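Local coordinates for conserved domain protein (Streptococcus pneumoniae, PDB 2I7R), which is of unknown function but belongs to the glyoxalase/bleomycin resistance/dioxygenase superfamily, whose members bind or transform small molecules, at residues L103-G106 / L110-D113. Numbering follows the deposited sequence.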
loop_
_atom_site.group_PDB
_atom_site.type_symbol
_atom_site.label_atom_id
_atom_site.label_comp_id
_atom_site.label_asym_id
_atom_site.label_seq_id
_atom_site.Cartn_x
_atom_site.Cartn_y
_atom_site.Cartn_z
ATOM N N LEU A 103 -0.801 15.360 5.933
ATOM C CA LEU A 103 -0.444 14.799 4.640
ATOM C C LEU A 103 0.868 15.358 4.140
ATOM O O LEU A 103 1.025 16.579 4.060
ATOM C CB LEU A 103 -1.550 15.097 3.639
ATOM C CG LEU A 103 -2.413 13.854 3.795
ATOM C CD1 LEU A 103 -3.798 14.190 4.282
ATOM C CD2 LEU A 103 -2.370 12.958 2.534
ATOM N N VAL A 104 1.811 14.470 3.825
ATOM C CA VAL A 104 3.149 14.921 3.413
ATOM C C VAL A 104 3.574 14.304 2.081
ATOM O O VAL A 104 3.164 13.202 1.754
ATOM C CB VAL A 104 4.232 14.697 4.529
ATOM C CG1 VAL A 104 3.631 14.974 5.891
ATOM C CG2 VAL A 104 4.772 13.310 4.505
ATOM N N GLN A 105 4.364 15.042 1.307
ATOM C CA GLN A 105 4.830 14.547 0.033
ATOM C C GLN A 105 5.979 13.626 0.339
ATOM O O GLN A 105 6.958 14.060 0.955
ATOM C CB GLN A 105 5.304 15.694 -0.873
ATOM C CG GLN A 105 5.689 15.255 -2.298
ATOM C CD GLN A 105 4.532 14.538 -3.007
ATOM O OE1 GLN A 105 3.482 15.127 -3.312
ATOM N NE2 GLN A 105 4.716 13.253 -3.247
ATOM N N GLY A 106 5.866 12.358 -0.040
ATOM C CA GLY A 106 7.019 11.445 0.127
ATOM C C GLY A 106 7.819 11.398 -1.166
ATOM O O GLY A 106 7.422 12.051 -2.157
ATOM N N LEU A 110 5.210 9.289 -3.805
ATOM C CA LEU A 110 4.441 8.741 -2.651
ATOM C C LEU A 110 3.907 9.887 -1.831
ATOM O O LEU A 110 4.570 10.916 -1.749
ATOM C CB LEU A 110 5.273 7.867 -1.723
ATOM C CG LEU A 110 5.883 6.639 -2.403
ATOM C CD1 LEU A 110 7.046 6.132 -1.625
ATOM C CD2 LEU A 110 4.818 5.623 -2.617
ATOM N N VAL A 111 2.735 9.675 -1.238
ATOM C CA VAL A 111 2.083 10.603 -0.316
ATOM C C VAL A 111 1.809 9.839 0.993
ATOM O O VAL A 111 1.316 8.702 0.996
ATOM C CB VAL A 111 0.724 11.157 -0.895
ATOM C CG1 VAL A 111 -0.035 12.013 0.160
ATOM C CG2 VAL A 111 0.917 11.930 -2.278
ATOM N N LEU A 112 2.147 10.463 2.102
ATOM C CA LEU A 112 2.020 9.794 3.394
ATOM C C LEU A 112 1.060 10.600 4.247
ATOM O O LEU A 112 1.054 11.839 4.182
ATOM C CB LEU A 112 3.380 9.618 4.093
ATOM C CG LEU A 112 4.277 8.521 3.457
ATOM C CD1 LEU A 112 4.975 9.044 2.222
ATOM C CD2 LEU A 112 5.325 7.972 4.456
ATOM N N ASP A 113 0.253 9.888 5.029
ATOM C CA ASP A 113 -0.601 10.523 6.036
ATOM C C ASP A 113 -0.207 10.003 7.404
ATOM O O ASP A 113 -0.243 8.801 7.645
ATOM C CB ASP A 113 -2.076 10.220 5.740
ATOM C CG ASP A 113 -3.029 10.749 6.805
ATOM O OD1 ASP A 113 -2.726 11.779 7.426
ATOM O OD2 ASP A 113 -4.083 10.133 7.012
#
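Val104 and Leu112 exchange two backbone hydrogen bonds, Val104 N to Leu112 O at 2.8 Å and Leu112 N to Val104 O at 2.9 Å, both nearly straight. They form the hydrogen-bonded pair of an antiparallel hairpin, flanked by the non-hydrogen-bonded pairs Leu103–Asp113 and Gln105–Val111. The same carbonyls also receive CA-H...O contacts from Leu103 and Val111.

Toward the turn the ladder becomes less regular. Gly106 N reaches Leu110 O in a short, bent bond (2.6 Å, 135°), the donor standing 34° from the carbonyl plane. Leu112 CD1 lies over Gly106 CA at 3.8 Å, where glycine has no side chain. Gln105 suits the hairpin end because its chain, with CG anti to the backbone N (chi1 -174°) and a bend at chi2, folds its amide back to Gly106 O. This NE2 bond is almost straight, with the acceptor lying in the amide plane.

Val104 and Leu112 make one face apolar here, CG2 of Val104 meeting CB of Leu112; the other mixes Leu103 and Val111 with Gln105 and Asp113. There Leu103 CD2 lies 3.5 Å from Val111 CG1, tighter than usual van der Waals contact. The carboxylate of Asp113 is buried yet satisfied: OD2 bonds to His68 ND1 and OD1 to Leu102 N.

Strands 100-105 and 111-116 are the central pair of a mixed four-stranded sheet, within the βαβββ module characteristic of this superfamily. Backbone bonding thus sets their register, while the apolar patch of Leu103 and Val111, on a face that also carries Asp113, meets Val56 of the second subunit.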